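Local coordinates for DltD domain-containing protein (Beauveria bassiana, PDB 7D78), which is a thioesterase of the polyketide transferase af380 family that probably cyclises polyketide chains into medium-ring lactones, at residues S161-Q164 with K170-L173; P192-N195 with E199-I202; E249-V254 with K276-L281; K64-P69 with Y216-A221; C32-G37 with D86-G91. All blocks are in the same frame, centred on the assembly; numbering follows the deposited sequence.

Interaction 1 (S161-Q164 with K170-L173); sequences SFYQ and KAFL
Tyr163 reaches from the loop after strand 150-156 to two residues of helix 168-183, Ala171 and Phe172. The tight part is ring against ring. Tyr163 CE2 lies 3.6 Å from Phe172 CE1. The phenol oxygen comes in at the edge of the Phe172 ring, near its plane, with Tyr163 OH 3.5 Å from Phe172 CE1. The ring planes meet at 61°, an oblique pairing that is neither a stack nor a T. CG of Tyr163 stands anti to the carbonyl carbon (chi1 -86°), and from there the ring extends to the helix. The hydroxyl is hydrogen-bonded to the carbonyl O of Tyr239, which fixes that end of the ring. With an alanine at this position, the Tyr239 carbonyl would probably lose this partner and a gap would open beside Phe172. Ala171 is a looser neighbour, its CB 4.1 Å from Tyr163 CE2, and Ile202 packs on both residues. The helix is open to solvent at Lys170, which together with Glu166 belongs to a sodium site. Phe172 also packs on Ala145 of the second subunit. The contact lies in the insertion between strands 150-156 and 259-264, where alpha/beta hydrolases commonly carry their cap.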
# COMPACT_ATOMS: atom_id res chain seq x y z
N SER A 161 4.10 8.88 -11.18
CA SER A 161 4.11 7.58 -11.83
C SER A 161 5.55 7.07 -11.83
O SER A 161 6.49 7.85 -11.65
CB SER A 161 3.57 7.65 -13.26
OG SER A 161 4.35 8.54 -14.05
N PHE A 162 5.71 5.76 -12.03
CA PHE A 162 7.01 5.13 -11.79
C PHE A 162 7.39 4.06 -12.81
O PHE A 162 8.56 3.95 -13.18
CB PHE A 162 7.03 4.55 -10.37
CG PHE A 162 6.77 5.59 -9.33
CD1 PHE A 162 7.80 6.42 -8.89
CD2 PHE A 162 5.48 5.82 -8.87
CE1 PHE A 162 7.56 7.43 -7.97
CE2 PHE A 162 5.23 6.82 -7.94
CZ PHE A 162 6.28 7.62 -7.49
N TYR A 163 6.42 3.26 -13.26
CA TYR A 163 6.69 2.15 -14.16
C TYR A 163 6.52 2.58 -15.61
O TYR A 163 5.53 3.23 -15.96
CB TYR A 163 5.73 0.99 -13.86
CG TYR A 163 6.22 0.06 -12.78
CD1 TYR A 163 6.06 0.38 -11.43
CD2 TYR A 163 6.83 -1.15 -13.10
CE1 TYR A 163 6.51 -0.48 -10.43
CE2 TYR A 163 7.26 -2.02 -12.12
CZ TYR A 163 7.10 -1.68 -10.79
OH TYR A 163 7.55 -2.56 -9.83
N GLN A 164 7.48 2.21 -16.45
CA GLN A 164 7.27 2.17 -17.89
C GLN A 164 6.67 0.82 -18.23
O GLN A 164 7.20 -0.22 -17.81
CB GLN A 164 8.59 2.38 -18.65
CG GLN A 164 9.16 3.80 -18.49
CD GLN A 164 10.56 3.94 -19.07
OE1 GLN A 164 11.00 3.12 -19.88
NE2 GLN A 164 11.27 4.98 -18.66
N LYS A 170 9.34 -7.74 -16.64
CA LYS A 170 10.70 -8.13 -16.27
C LYS A 170 11.04 -7.67 -14.86
O LYS A 170 11.66 -8.41 -14.09
CB LYS A 170 11.70 -7.58 -17.28
CG LYS A 170 11.62 -8.26 -18.63
CD LYS A 170 12.84 -7.97 -19.50
CE LYS A 170 12.76 -8.71 -20.83
NZ LYS A 170 14.06 -8.72 -21.56
N ALA A 171 10.64 -6.44 -14.50
CA ALA A 171 10.85 -5.98 -13.12
C ALA A 171 10.08 -6.83 -12.11
O ALA A 171 10.61 -7.16 -11.05
CB ALA A 171 10.42 -4.51 -12.99
N PHE A 172 8.82 -7.18 -12.41
CA PHE A 172 8.07 -8.06 -11.52
C PHE A 172 8.78 -9.39 -11.35
O PHE A 172 8.85 -9.93 -10.24
CB PHE A 172 6.66 -8.30 -12.07
CG PHE A 172 5.72 -7.13 -11.90
CD1 PHE A 172 6.12 -5.97 -11.24
CD2 PHE A 172 4.43 -7.18 -12.44
CE1 PHE A 172 5.25 -4.88 -11.09
CE2 PHE A 172 3.56 -6.10 -12.30
CZ PHE A 172 3.97 -4.95 -11.62
N LEU A 173 9.30 -9.95 -12.45
CA LEU A 173 10.02 -11.21 -12.36
C LEU A 173 11.24 -11.08 -11.46
O LEU A 173 11.52 -11.96 -10.63
CB LEU A 173 10.43 -11.67 -13.76
CG LEU A 173 11.11 -13.03 -13.82
CD1 LEU A 173 10.25 -14.12 -13.15
CD2 LEU A 173 11.40 -13.37 -15.28

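Interaction 2 (P192-N195 with E199-I202); sequences PPFN and ENPI
Asn195 and Glu199 are joined by two hydrogen bonds. The backbone bond from Asn195 N to Glu199 O is 3.0 Å long and nearly straight (173°). In return Glu199 N donates to the Asn195 side chain, at 2.9 Å from OD1. This donor sits above the amide carbonyl plane, 53° out of it. Asn195 CG lies between its own backbone N and carbonyl carbon (chi1 67°), which brings the amide round to Glu199. A leucine in its place would probably leave Glu199 N without this acceptor and the pair with one direct bond. A water adds a further link, donating to both Pro192 O and Glu199 O. Next comes Asn200, whose ND2 makes a weak bond to Pro193 O at 3.2 Å. Its OD1 is bound by Met204 N, which helps hold the amide. The same amide runs alongside the Phe194 ring, ND2 being 3.7 Å from Phe194 CE2. A glycerol, probably from the crystallisation liquor, lies about 3 Å from the Phe194 side chain. The whole forms a compact loop between strand 190-191 and helix 210-220. Phe194 packs on Ala215 and Tyr216 of that helix, while Asn200 and Pro201 rest on Tyr239 of helix 238-244.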
# COMPACT_ATOMS: atom_id res chain seq x y z
N PRO A 192 21.90 0.78 -7.08
CA PRO A 192 21.75 2.23 -7.19
C PRO A 192 20.42 2.56 -7.85
O PRO A 192 20.02 1.89 -8.81
CB PRO A 192 22.92 2.66 -8.10
CG PRO A 192 23.82 1.48 -8.19
CD PRO A 192 22.95 0.27 -7.99
N PRO A 193 19.69 3.57 -7.35
CA PRO A 193 18.42 3.94 -7.99
C PRO A 193 18.57 4.39 -9.43
O PRO A 193 17.58 4.38 -10.18
CB PRO A 193 17.90 5.10 -7.12
CG PRO A 193 18.81 5.21 -5.94
CD PRO A 193 20.04 4.42 -6.19
N PHE A 194 19.78 4.82 -9.83
CA PHE A 194 20.07 5.20 -11.21
C PHE A 194 21.48 4.73 -11.54
O PHE A 194 22.43 5.10 -10.84
CB PHE A 194 19.95 6.72 -11.40
CG PHE A 194 18.62 7.29 -10.95
CD1 PHE A 194 18.45 7.72 -9.65
CD2 PHE A 194 17.56 7.39 -11.84
CE1 PHE A 194 17.23 8.23 -9.23
CE2 PHE A 194 16.33 7.90 -11.42
CZ PHE A 194 16.18 8.33 -10.11
N ASN A 195 21.61 3.91 -12.58
CA ASN A 195 22.94 3.48 -13.01
C ASN A 195 23.56 4.53 -13.93
O ASN A 195 22.94 5.56 -14.24
CB ASN A 195 22.88 2.09 -13.66
CG ASN A 195 22.13 2.08 -15.00
OD1 ASN A 195 22.00 3.09 -15.68
ND2 ASN A 195 21.63 0.91 -15.37
N GLU A 199 19.57 4.66 -15.89
CA GLU A 199 18.44 3.76 -15.99
C GLU A 199 18.23 3.01 -14.68
O GLU A 199 19.11 2.94 -13.82
CB GLU A 199 18.64 2.76 -17.14
CG GLU A 199 18.69 3.40 -18.51
CD GLU A 199 18.83 2.38 -19.63
OE1 GLU A 199 19.65 1.45 -19.50
OE2 GLU A 199 18.10 2.51 -20.64
N ASN A 200 17.06 2.40 -14.58
CA ASN A 200 16.74 1.52 -13.46
C ASN A 200 15.70 0.53 -13.94
O ASN A 200 15.10 0.71 -15.02
CB ASN A 200 16.24 2.33 -12.25
CG ASN A 200 15.08 3.24 -12.59
OD1 ASN A 200 14.01 2.77 -12.96
ND2 ASN A 200 15.30 4.55 -12.47
N PRO A 201 15.46 -0.55 -13.18
CA PRO A 201 14.67 -1.67 -13.72
C PRO A 201 13.23 -1.34 -14.06
O PRO A 201 12.64 -2.03 -14.91
CB PRO A 201 14.75 -2.72 -12.61
CG PRO A 201 16.05 -2.46 -11.96
CD PRO A 201 16.16 -0.95 -11.94
N ILE A 202 12.60 -0.36 -13.42
CA ILE A 202 11.19 -0.09 -13.71
C ILE A 202 11.01 1.11 -14.63
O ILE A 202 9.88 1.36 -15.09
CB ILE A 202 10.36 0.10 -12.42
CG1 ILE A 202 10.76 1.37 -11.68
CG2 ILE A 202 10.50 -1.12 -11.49
CD1 ILE A 202 9.84 1.69 -10.47
O HOH W 1 19.48 1.12 -11.59

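Interaction 3 (E249-V254 with K276-L281); sequences EILKLV and KAAFEL
Leu251 and Ala278 meet between two short helices of the alpha/beta hydrolase fold, 247-251 and 272-281. The second is the crossover helix of a beta-alpha-beta unit, joining the parallel neighbouring strands 259-264 and 286-291. The contact is small and apolar, with no hydrogen bond across it. Leu251 has an unusual first torsion (chi1 -102°), away from the staggered positions. Its CD2 branch makes the touch, 4.1 Å from Ala278 CB. Leu160 packs on both residues. Toward solvent, Lys252 crosses Leu281 at a slant. CG of Lys252 is anti to the carbonyl carbon and the rest of the chain is extended, which brings the aliphatic part past the leucine. Lys252 CE lies 4.1 Å from Leu281 CD1. The CD1 branch continues the line of the Leu281 side chain (chi2 -179°) and forms its tip. Beyond Leu251 the backbone makes a type I turn, with Val254 N bonded to Leu251 O at 3.0 Å. Ile250 and Leu253 pack on the second subunit, on its Trp244 and Arg168. The charged end of Lys252 is held within its own segment: NZ forms a salt bridge with Glu249 OE1 at 3.0 Å, on the syn side but tilted out of the carboxylate plane.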
# COMPACT_ATOMS: atom_id res chain seq x y z
N GLU A 249 -4.72 8.30 -7.28
CA GLU A 249 -6.00 8.02 -6.64
C GLU A 249 -6.05 8.59 -5.23
O GLU A 249 -7.09 9.12 -4.81
CB GLU A 249 -6.28 6.52 -6.61
CG GLU A 249 -6.22 5.85 -7.97
CD GLU A 249 -7.05 6.57 -9.02
OE1 GLU A 249 -8.17 7.01 -8.71
OE2 GLU A 249 -6.57 6.69 -10.16
N ILE A 250 -4.94 8.49 -4.48
CA ILE A 250 -4.93 9.01 -3.11
C ILE A 250 -5.02 10.53 -3.11
O ILE A 250 -5.65 11.13 -2.23
CB ILE A 250 -3.68 8.51 -2.35
CG1 ILE A 250 -3.66 6.98 -2.31
CG2 ILE A 250 -3.69 9.04 -0.93
CD1 ILE A 250 -2.31 6.42 -1.92
N LEU A 251 -4.39 11.19 -4.10
CA LEU A 251 -4.46 12.64 -4.16
C LEU A 251 -5.90 13.13 -4.31
O LEU A 251 -6.22 14.24 -3.89
CB LEU A 251 -3.59 13.17 -5.31
CG LEU A 251 -2.24 13.75 -4.87
CD1 LEU A 251 -1.35 12.65 -4.28
CD2 LEU A 251 -1.53 14.46 -6.03
N LYS A 252 -6.78 12.29 -4.87
CA LYS A 252 -8.18 12.69 -5.02
C LYS A 252 -8.88 12.78 -3.67
O LYS A 252 -9.89 13.49 -3.56
CB LYS A 252 -8.92 11.72 -5.95
CG LYS A 252 -8.46 11.80 -7.40
CD LYS A 252 -8.87 10.55 -8.16
CE LYS A 252 -8.33 10.57 -9.59
NZ LYS A 252 -8.87 9.43 -10.39
N LEU A 253 -8.37 12.10 -2.64
CA LEU A 253 -8.90 12.25 -1.29
C LEU A 253 -8.51 13.59 -0.68
O LEU A 253 -9.12 14.00 0.31
CB LEU A 253 -8.42 11.12 -0.39
CG LEU A 253 -8.68 9.71 -0.90
CD1 LEU A 253 -7.99 8.70 -0.01
CD2 LEU A 253 -10.17 9.44 -0.97
N VAL A 254 -7.49 14.26 -1.21
CA VAL A 254 -7.11 15.56 -0.67
C VAL A 254 -8.04 16.60 -1.30
O VAL A 254 -7.72 17.18 -2.34
CB VAL A 254 -5.63 15.89 -0.96
CG1 VAL A 254 -5.22 17.15 -0.21
CG2 VAL A 254 -4.74 14.71 -0.57
N LYS A 276 0.52 18.87 -13.65
CA LYS A 276 -0.61 19.76 -13.90
C LYS A 276 -1.94 19.01 -13.88
O LYS A 276 -2.95 19.53 -13.37
CB LYS A 276 -0.42 20.45 -15.25
CG LYS A 276 0.64 21.54 -15.23
CD LYS A 276 1.15 21.83 -16.64
CE LYS A 276 2.04 23.06 -16.64
NZ LYS A 276 2.79 23.24 -17.93
N ALA A 277 -1.97 17.80 -14.44
CA ALA A 277 -3.22 17.04 -14.46
C ALA A 277 -3.72 16.77 -13.05
O ALA A 277 -4.92 16.89 -12.77
CB ALA A 277 -3.01 15.73 -15.23
N ALA A 278 -2.81 16.41 -12.13
CA ALA A 278 -3.23 16.21 -10.75
C ALA A 278 -3.69 17.52 -10.13
O ALA A 278 -4.72 17.56 -9.45
CB ALA A 278 -2.08 15.60 -9.93
N PHE A 279 -2.94 18.60 -10.36
CA PHE A 279 -3.30 19.89 -9.76
C PHE A 279 -4.69 20.34 -10.20
O PHE A 279 -5.45 20.89 -9.40
CB PHE A 279 -2.27 20.96 -10.13
CG PHE A 279 -2.56 22.30 -9.50
CD1 PHE A 279 -2.17 22.57 -8.21
CD2 PHE A 279 -3.28 23.27 -10.19
CE1 PHE A 279 -2.45 23.79 -7.61
CE2 PHE A 279 -3.58 24.49 -9.61
CZ PHE A 279 -3.16 24.75 -8.32
N GLU A 280 -5.02 20.14 -11.48
CA GLU A 280 -6.30 20.59 -12.00
C GLU A 280 -7.47 19.94 -11.25
O GLU A 280 -8.54 20.55 -11.15
CB GLU A 280 -6.41 20.28 -13.50
CG GLU A 280 -6.03 21.45 -14.40
CD GLU A 280 -5.85 21.04 -15.86
OE1 GLU A 280 -4.81 21.38 -16.46
OE2 GLU A 280 -6.76 20.36 -16.40
N LEU A 281 -7.28 18.73 -10.72
CA LEU A 281 -8.38 18.02 -10.08
C LEU A 281 -8.75 18.58 -8.71
O LEU A 281 -9.89 18.38 -8.27
CB LEU A 281 -8.04 16.54 -9.94
CG LEU A 281 -7.85 15.79 -11.25
CD1 LEU A 281 -7.54 14.32 -10.98
CD2 LEU A 281 -9.10 15.94 -12.11

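Interaction 4 (K64-P69 with Y216-A221); sequences KEMLLP and YGFMGA
The Phe218 ring projects from helix 210-220 to two side chains of the loop before helix 68-77, Met66 and Leu67. CG of Phe218 is anti to the backbone N (chi1 179°), and the ring points at the loop with its far end. CZ and its neighbours therefore do the touching. Leu67 comes to meet it from the opposite direction, and its CD1 branch lies 3.6 Å from Phe218 CZ. Met66 approaches at a slant. Its chain is extended at chi2 and bent at chi3 (57°), so the CE methyl turns to the CE2 and CZ corner of the ring. The modelled gap there is too short for two carbons, so its exact closeness is doubtful. The contact is purely apolar and lies at the surface. Leu67 has a positive phi (69°), and Leu68 N bonds back to Met66 O, which fits a classic gamma turn centred on Leu67. This turn sets Met66 and Leu67 out together toward Phe218. A glycerol, probably from the crystallisation liquor, is bound about 5 Å from the Phe218 side chain, and a probable Ser-His-Asp triad lies near, without touching it. The contact thus joins the probable cap to the core, perhaps beside the substrate pocket. On the core side, Leu68 rests on Ile84 of strand 81-86, and Pro69 on Arg43 and Tyr45 of strand 39-45. On the other side, Met219 of helix 210-220 touches the loop at Asn232.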
# COMPACT_ATOMS: atom_id res chain seq x y z
N LYS A 64 18.20 14.42 4.59
CA LYS A 64 17.72 15.75 4.96
C LYS A 64 18.75 16.84 4.67
O LYS A 64 18.38 18.00 4.52
CB LYS A 64 17.35 15.76 6.45
CG LYS A 64 18.50 15.32 7.38
CD LYS A 64 17.99 14.91 8.76
CE LYS A 64 19.15 14.58 9.71
NZ LYS A 64 20.06 13.57 9.10
N GLU A 65 20.04 16.48 4.57
CA GLU A 65 21.11 17.45 4.35
C GLU A 65 21.19 17.94 2.91
O GLU A 65 21.88 18.92 2.64
CB GLU A 65 22.47 16.86 4.76
CG GLU A 65 22.62 16.62 6.24
CD GLU A 65 22.00 15.32 6.71
OE1 GLU A 65 21.54 14.53 5.85
OE2 GLU A 65 21.96 15.09 7.94
N MET A 66 20.52 17.27 1.97
CA MET A 66 20.58 17.66 0.57
C MET A 66 19.58 18.78 0.32
O MET A 66 18.37 18.56 0.43
CB MET A 66 20.29 16.46 -0.33
CG MET A 66 21.27 15.32 -0.16
SD MET A 66 20.68 13.77 -0.87
CE MET A 66 20.40 14.22 -2.53
N LEU A 67 20.09 19.99 0.02
CA LEU A 67 19.32 21.14 -0.47
C LEU A 67 18.39 21.76 0.57
O LEU A 67 18.34 22.98 0.71
CB LEU A 67 18.50 20.77 -1.72
CG LEU A 67 19.29 20.08 -2.85
CD1 LEU A 67 18.46 19.03 -3.58
CD2 LEU A 67 19.89 21.09 -3.85
N LEU A 68 17.66 20.92 1.31
CA LEU A 68 16.62 21.44 2.20
C LEU A 68 17.12 22.34 3.34
O LEU A 68 16.35 23.22 3.75
CB LEU A 68 15.81 20.27 2.77
CG LEU A 68 15.24 19.34 1.69
CD1 LEU A 68 14.21 18.37 2.29
CD2 LEU A 68 14.61 20.14 0.55
N PRO A 69 18.33 22.18 3.90
CA PRO A 69 18.71 23.10 4.99
C PRO A 69 18.64 24.56 4.60
O PRO A 69 18.22 25.39 5.41
CB PRO A 69 20.14 22.66 5.32
CG PRO A 69 20.13 21.19 5.02
CD PRO A 69 19.30 21.08 3.77
N TYR A 216 21.40 10.21 -11.90
CA TYR A 216 22.64 9.47 -11.67
C TYR A 216 23.76 10.39 -11.18
O TYR A 216 24.39 10.12 -10.15
CB TYR A 216 23.04 8.76 -12.96
CG TYR A 216 24.48 8.27 -12.95
CD1 TYR A 216 24.85 7.19 -12.14
CD2 TYR A 216 25.45 8.88 -13.73
CE1 TYR A 216 26.16 6.74 -12.12
CE2 TYR A 216 26.76 8.43 -13.71
CZ TYR A 216 27.10 7.37 -12.90
OH TYR A 216 28.40 6.91 -12.88
N GLY A 217 24.00 11.49 -11.90
CA GLY A 217 25.06 12.41 -11.48
C GLY A 217 24.78 13.03 -10.13
O GLY A 217 25.69 13.16 -9.30
N PHE A 218 23.53 13.41 -9.88
CA PHE A 218 23.16 14.02 -8.61
C PHE A 218 23.38 13.05 -7.45
O PHE A 218 23.92 13.43 -6.41
CB PHE A 218 21.70 14.46 -8.69
CG PHE A 218 21.18 15.08 -7.44
CD1 PHE A 218 21.57 16.35 -7.07
CD2 PHE A 218 20.25 14.41 -6.67
CE1 PHE A 218 21.07 16.94 -5.93
CE2 PHE A 218 19.73 14.99 -5.54
CZ PHE A 218 20.15 16.26 -5.16
N MET A 219 22.96 11.79 -7.62
CA MET A 219 23.11 10.81 -6.55
C MET A 219 24.58 10.45 -6.34
O MET A 219 25.01 10.20 -5.20
CB MET A 219 22.30 9.56 -6.86
CG MET A 219 20.79 9.75 -6.78
SD MET A 219 20.29 10.34 -5.15
CE MET A 219 18.50 10.16 -5.30
N GLY A 220 25.35 10.38 -7.43
CA GLY A 220 26.76 10.04 -7.35
C GLY A 220 27.66 11.19 -6.99
O GLY A 220 28.83 10.97 -6.65
N ALA A 221 27.14 12.42 -7.05
CA ALA A 221 27.89 13.61 -6.69
C ALA A 221 27.55 14.11 -5.30
O ALA A 221 27.95 15.23 -4.95
CB ALA A 221 27.68 14.72 -7.71

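Interaction 5 (C32-G37 with D86-G91); sequences CKTIDG and DPRSIG
Asp36 and Arg88 form a salt bridge between two turns at the edge of the alpha/beta hydrolase sheet. Asp36 lies in the turn of the beta hairpin made by strands 28-33 and 39-45. Arg88 lies in the loop that follows strand 81-86. The guanidinium grips the carboxylate end-on, with one nitrogen to each oxygen. Arg88 NH1 is 2.9 Å from Asp36 OD2, which uses its syn lone pair. Arg88 NH2 is 3.2 Å from Asp36 OD1 and approaches from above the carboxylate plane. The two flat groups are turned 54° against each other, so the pair is not coplanar. The Arg88 chain leaves the backbone extended and bends at chi3 (-66°) to bring its end to the carboxylate. NH2 has a second acidic partner, Asp109 of helix 103-118, so the positive charge is probably shared between two carboxylates. Both backbones turn here. Thr34 to Gly37 is a type I turn, closed by Gly37 N to Thr34 O at 2.9 Å. Pro87 to Ile90 is a type II turn with Arg88 at one corner, and there Ser89 OG donates to Arg88 O. The hairpin turn is also near the dimer contact, since Ile35 packs on Arg179 of the second subunit. Asp36 OD1 is also hydrogen-bonded to Thr34 OG1 at 2.6 Å, nearly along the C-O axis.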
# COMPACT_ATOMS: atom_id res chain seq x y z
N CYS A 32 11.46 11.44 16.43
CA CYS A 32 10.04 11.13 16.55
C CYS A 32 9.87 9.62 16.51
O CYS A 32 10.44 8.95 15.64
CB CYS A 32 9.22 11.76 15.41
SG CYS A 32 9.49 13.52 15.08
N LYS A 33 9.09 9.08 17.45
CA LYS A 33 8.83 7.65 17.51
C LYS A 33 7.60 7.30 16.68
O LYS A 33 6.64 8.07 16.63
CB LYS A 33 8.60 7.19 18.96
CG LYS A 33 9.85 7.15 19.83
CD LYS A 33 9.71 6.14 20.95
CE LYS A 33 9.25 4.79 20.41
NZ LYS A 33 9.27 3.70 21.45
N THR A 34 7.63 6.13 16.06
CA THR A 34 6.51 5.63 15.28
C THR A 34 5.76 4.59 16.10
O THR A 34 6.25 4.11 17.12
CB THR A 34 6.99 5.00 13.97
OG1 THR A 34 7.82 3.87 14.30
CG2 THR A 34 7.79 6.01 13.16
N ILE A 35 4.56 4.23 15.64
CA ILE A 35 3.78 3.28 16.43
C ILE A 35 4.44 1.90 16.50
O ILE A 35 4.20 1.15 17.45
CB ILE A 35 2.32 3.16 15.93
CG1 ILE A 35 2.28 2.62 14.49
CG2 ILE A 35 1.61 4.51 16.03
CD1 ILE A 35 0.87 2.32 14.03
N ASP A 36 5.29 1.53 15.53
CA ASP A 36 6.01 0.26 15.65
C ASP A 36 7.36 0.39 16.35
O ASP A 36 8.11 -0.59 16.43
CB ASP A 36 6.16 -0.40 14.26
CG ASP A 36 7.18 0.29 13.35
OD1 ASP A 36 7.67 1.39 13.67
OD2 ASP A 36 7.49 -0.28 12.28
N GLY A 37 7.69 1.57 16.89
CA GLY A 37 8.88 1.72 17.72
C GLY A 37 10.14 2.17 17.00
O GLY A 37 11.20 2.23 17.63
N ASP A 86 15.13 12.47 7.97
CA ASP A 86 15.42 11.31 7.13
C ASP A 86 14.28 10.32 7.25
O ASP A 86 14.00 9.85 8.36
CB ASP A 86 16.73 10.65 7.56
CG ASP A 86 17.96 11.48 7.20
OD1 ASP A 86 17.91 12.22 6.21
OD2 ASP A 86 19.00 11.34 7.89
N PRO A 87 13.60 9.97 6.16
CA PRO A 87 12.50 9.00 6.27
C PRO A 87 13.01 7.64 6.72
O PRO A 87 14.21 7.35 6.76
CB PRO A 87 11.92 8.95 4.85
CG PRO A 87 12.37 10.26 4.20
CD PRO A 87 13.75 10.49 4.79
N ARG A 88 12.04 6.78 7.05
CA ARG A 88 12.32 5.42 7.51
C ARG A 88 13.32 4.70 6.61
O ARG A 88 13.20 4.71 5.38
CB ARG A 88 11.00 4.64 7.55
CG ARG A 88 11.17 3.19 7.99
CD ARG A 88 9.85 2.46 7.92
NE ARG A 88 8.89 2.99 8.88
CZ ARG A 88 8.51 2.34 9.98
NH1 ARG A 88 9.02 1.16 10.25
NH2 ARG A 88 7.62 2.89 10.80
N SER A 89 14.33 4.08 7.25
CA SER A 89 15.38 3.25 6.65
C SER A 89 16.40 4.04 5.85
O SER A 89 17.22 3.43 5.14
CB SER A 89 14.80 2.12 5.78
OG SER A 89 14.56 2.59 4.47
N ILE A 90 16.40 5.38 5.96
CA ILE A 90 17.27 6.26 5.20
C ILE A 90 18.11 7.09 6.17
O ILE A 90 17.61 7.54 7.20
CB ILE A 90 16.44 7.18 4.28
CG1 ILE A 90 15.70 6.35 3.23
CG2 ILE A 90 17.31 8.27 3.65
CD1 ILE A 90 14.66 7.12 2.45
N GLY A 91 19.38 7.29 5.83
CA GLY A 91 20.18 8.27 6.54
C GLY A 91 20.30 7.92 8.01
O GLY A 91 20.64 6.79 8.38

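Overall arrangement
Interactions 1 and 2 are buried and probably belong to the cap. They touch through Ile202, whose backbone O probably accepts a hydrogen bond from Gln164 N. Interaction 1 is mostly ring packing, whereas interaction 2 is a polar loop contact with a water. Interaction 4 lies at the surface and probably joins cap to core; Tyr216 of its helix packs on the loop of interaction 2. Interactions 3 and 5 are partly buried and lie in the core fold, about 27 Å apart between centres. One is apolar between helices, the other ionic between turns. Lys64 links interactions 4 and 5 by a salt bridge to Asp86. Interactions 1, 3 and 5 also touch the second subunit.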